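Long-range contact in PhnB-like domain-containing protein (Pseudomonas aeruginosa, PDB 1U69), which is of unknown function but belongs to the PhnB-like branch of the glyoxalase clan and has been proposed as a potential drug-resistance protein: residues L11-A16 with D112-S117. Numbering follows the deposited sequence.
Sequences LWYDSA and DKWGIS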
ATOM      1  N   LEU A  11      -5.654  17.381   6.177  1.00  8.13           N
ATOM      2  CA  LEU A  11      -5.184  17.850   7.471  1.00  8.36           C
ATOM      3  C   LEU A  11      -5.329  19.360   7.521  1.00  8.30           C
ATOM      4  O   LEU A  11      -4.951  20.048   6.576  1.00  8.23           O
ATOM      5  CB  LEU A  11      -3.729  17.457   7.671  1.00  9.03           C
ATOM      6  CG  LEU A  11      -3.521  15.940   7.765  1.00 10.32           C
ATOM      7  CD1 LEU A  11      -2.052  15.624   7.621  1.00 11.84           C
ATOM      8  CD2 LEU A  11      -4.088  15.414   9.071  1.00 13.36           C
ATOM      9  N   TRP A  12      -5.872  19.851   8.635  1.00  8.48           N
ATOM     10  CA  TRP A  12      -6.201  21.266   8.832  1.00  9.04           C
ATOM     11  C   TRP A  12      -4.983  22.009   9.364  1.00  9.30           C
ATOM     12  O   TRP A  12      -4.330  21.550  10.303  1.00 10.76           O
ATOM     13  CB  TRP A  12      -7.357  21.375   9.833  1.00  9.85           C
ATOM     14  CG  TRP A  12      -8.089  22.680   9.884  1.00  9.13           C
ATOM     15  CD1 TRP A  12      -7.651  23.848  10.431  1.00 12.60           C
ATOM     16  CD2 TRP A  12      -9.409  22.926   9.411  1.00 10.57           C
ATOM     17  NE1 TRP A  12      -8.621  24.811  10.314  1.00 12.56           N
ATOM     18  CE2 TRP A  12      -9.714  24.275   9.692  1.00 12.23           C
ATOM     19  CE3 TRP A  12     -10.374  22.147   8.776  1.00 12.04           C
ATOM     20  CZ2 TRP A  12     -10.929  24.859   9.346  1.00 14.21           C
ATOM     21  CZ3 TRP A  12     -11.588  22.729   8.429  1.00 14.15           C
ATOM     22  CH2 TRP A  12     -11.849  24.072   8.710  1.00 15.15           C
ATOM     23  N   TYR A  13      -4.685  23.154   8.761  1.00  9.43           N
ATOM     24  CA  TYR A  13      -3.618  24.046   9.219  1.00  9.66           C
ATOM     25  C   TYR A  13      -4.151  25.467   9.354  1.00 10.72           C
ATOM     26  O   TYR A  13      -5.142  25.830   8.726  1.00 11.39           O
ATOM     27  CB  TYR A  13      -2.431  24.045   8.239  1.00  9.78           C
ATOM     28  CG  TYR A  13      -1.751  22.707   8.136  1.00  8.68           C
ATOM     29  CD1 TYR A  13      -0.709  22.365   8.991  1.00  8.60           C
ATOM     30  CD2 TYR A  13      -2.165  21.771   7.184  1.00  8.89           C
ATOM     31  CE1 TYR A  13      -0.113  21.121   8.925  1.00  8.81           C
ATOM     32  CE2 TYR A  13      -1.568  20.535   7.103  1.00  6.56           C
ATOM     33  CZ  TYR A  13      -0.550  20.209   7.970  1.00  7.33           C
ATOM     34  OH  TYR A  13       0.001  18.951   7.881  1.00  9.50           O
ATOM     35  N   ASP A  14      -3.485  26.248  10.200  1.00 12.13           N
ATOM     36  CA  ASP A  14      -3.709  27.679  10.341  1.00 13.87           C
ATOM     37  C   ASP A  14      -2.661  28.403   9.486  1.00 14.38           C
ATOM     38  O   ASP A  14      -1.561  28.725   9.956  1.00 16.83           O
ATOM     39  CB  ASP A  14      -3.554  28.060  11.815  1.00 13.69           C
ATOM     40  CG  ASP A  14      -3.881  29.504  12.094  1.00 15.35           C
ATOM     41  OD1 ASP A  14      -4.403  30.190  11.204  1.00 14.91           O
ATOM     42  OD2 ASP A  14      -3.648  30.018  13.204  1.00 18.45           O
ATOM     43  N   SER A  15      -2.996  28.634   8.228  1.00 15.30           N
ATOM     44  CA  SER A  15      -2.114  29.306   7.281  1.00 16.03           C
ATOM     45  C   SER A  15      -0.697  28.720   7.159  1.00 15.38           C
ATOM     46  O   SER A  15       0.244  29.473   6.933  1.00 18.02           O
ATOM     47  CB  SER A  15      -1.972  30.778   7.679  1.00 16.23           C
ATOM     48  OG  SER A  15      -0.953  30.899   8.662  1.00 20.18           O
ATOM     49  N   ALA A  16      -0.525  27.416   7.343  1.00 14.25           N
ATOM     50  CA  ALA A  16       0.807  26.805   7.331  1.00 13.13           C
ATOM     51  C   ALA A  16       0.918  25.550   6.456  1.00 12.10           C
ATOM     52  O   ALA A  16       1.929  24.839   6.536  1.00 10.87           O
ATOM     53  CB  ALA A  16       1.209  26.458   8.749  1.00 14.12           C
ATOM     54  N   ASP A 112       4.123  17.057  15.778  1.00  9.76           N
ATOM     55  CA  ASP A 112       4.855  18.036  14.978  1.00  9.90           C
ATOM     56  C   ASP A 112       4.478  19.476  15.349  1.00  9.52           C
ATOM     57  O   ASP A 112       3.642  19.732  16.220  1.00  9.90           O
ATOM     58  CB  ASP A 112       4.765  17.754  13.465  1.00  9.67           C
ATOM     59  CG  ASP A 112       3.390  17.986  12.859  1.00  9.24           C
ATOM     60  OD1 ASP A 112       2.583  18.768  13.410  1.00  9.03           O
ATOM     61  OD2 ASP A 112       3.082  17.442  11.749  1.00 10.03           O
ATOM     62  N   LYS A 113       5.137  20.408  14.667  1.00 10.26           N
ATOM     63  CA  LYS A 113       4.989  21.835  14.901  1.00 10.97           C
ATOM     64  C   LYS A 113       3.549  22.312  14.798  1.00 11.59           C
ATOM     65  O   LYS A 113       3.186  23.287  15.451  1.00 11.35           O
ATOM     66  CB  LYS A 113       5.842  22.579  13.863  1.00 11.30           C
ATOM     67  CG  LYS A 113       5.778  24.086  13.924  1.00 13.37           C
ATOM     68  CD  LYS A 113       6.875  24.713  13.082  1.00 13.61           C
ATOM     69  CE  LYS A 113       6.868  26.223  13.205  1.00 15.13           C
ATOM     70  NZ  LYS A 113       7.707  26.855  12.169  1.00 15.39           N
ATOM     71  N   TRP A 114       2.740  21.623  13.984  1.00 10.86           N
ATOM     72  CA  TRP A 114       1.365  22.025  13.671  1.00 11.30           C
ATOM     73  C   TRP A 114       0.369  21.216  14.494  1.00 11.11           C
ATOM     74  O   TRP A 114      -0.842  21.350  14.332  1.00 11.88           O
ATOM     75  CB  TRP A 114       1.136  21.903  12.148  1.00 11.43           C
ATOM     76  CG  TRP A 114       2.198  22.683  11.438  1.00 11.69           C
ATOM     77  CD1 TRP A 114       2.212  24.032  11.227  1.00 11.58           C
ATOM     78  CD2 TRP A 114       3.460  22.197  10.970  1.00 10.05           C
ATOM     79  NE1 TRP A 114       3.389  24.409  10.622  1.00 12.06           N
ATOM     80  CE2 TRP A 114       4.171  23.301  10.445  1.00 10.26           C
ATOM     81  CE3 TRP A 114       4.055  20.934  10.908  1.00 10.54           C
ATOM     82  CZ2 TRP A 114       5.435  23.177   9.888  1.00 10.85           C
ATOM     83  CZ3 TRP A 114       5.305  20.814  10.361  1.00 10.09           C
ATOM     84  CH2 TRP A 114       5.991  21.931   9.860  1.00 11.15           C
ATOM     85  N   GLY A 115       0.900  20.418  15.420  1.00 10.76           N
ATOM     86  CA  GLY A 115       0.100  19.682  16.375  1.00 11.12           C
ATOM     87  C   GLY A 115      -0.354  18.313  15.933  1.00 10.43           C
ATOM     88  O   GLY A 115      -1.128  17.680  16.660  1.00 10.50           O
ATOM     89  N   ILE A 116       0.120  17.842  14.780  1.00  9.56           N
ATOM     90  CA  ILE A 116      -0.308  16.540  14.252  1.00  9.45           C
ATOM     91  C   ILE A 116       0.499  15.445  14.923  1.00  8.58           C
ATOM     92  O   ILE A 116       1.706  15.583  15.114  1.00  9.07           O
ATOM     93  CB  ILE A 116      -0.142  16.520  12.729  1.00  9.51           C
ATOM     94  CG1 ILE A 116      -1.172  17.476  12.115  1.00 11.35           C
ATOM     95  CG2 ILE A 116      -0.273  15.106  12.180  1.00 10.42           C
ATOM     96  CD1 ILE A 116      -0.805  17.981  10.789  1.00 14.19           C
ATOM     97  N   SER A 117      -0.167  14.361  15.288  1.00  8.39           N
ATOM     98  CA  SER A 117       0.475  13.244  15.963  1.00  8.45           C
ATOM     99  C   SER A 117       1.125  12.272  14.975  1.00  8.89           C
ATOM    100  O   SER A 117       0.516  11.867  13.985  1.00  8.53           O
ATOM    101  CB  SER A 117      -0.534  12.468  16.817  1.00  8.62           C
ATOM    102  OG  SER A 117      -0.878  13.173  18.016  1.00  8.46           O
TER
HETATM  103  O   HOH W   1      -2.415  22.545  12.336  1.00 25.60           O
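Y13 turns its edge to the face of W114 and also meets I116 CD1, and one water donates to both W12 O and W114 O. The aromatic pair is offset edge-to-face. The Y13 ring centroid lies 5.5 Å from that of the five-membered ring of W114, with the planes at 75°. Y13 CE1 also lies 3.5 Å from W114 CB, which sits near the plane of the tyrosine ring. Further along the same ring, I116 CD1 comes within 3.6 Å of Y13 CZ. I116 CG1 is anti to the carbonyl carbon (chi1 -69°), and the extended chi2 carries CD1 to the tyrosine. L11 CD1 meets I116 CD1 at 4.1 Å. A16 CB packs obliquely on W114, 3.5 Å from NE1.

D112 shapes the opposing loop, a type I turn from D112 to G115. Its OD1 accepts from W114 N, which makes an Asx turn, and from I116 N on the opposite face of the carboxylate. D112 OD2 bonds Y24 OH, on helix 17-27, and W118 NE1; Y24 OH also bonds Y13 OH.

The contact joins strand 7-13, an edge strand within this chain whose sheet continues into the second subunit, to the loop before strand 117-122 of the other sheet. Apolar and aromatic packing dominates across it, while Y24 ties together the polar ends of the buried tyrosine and aspartate.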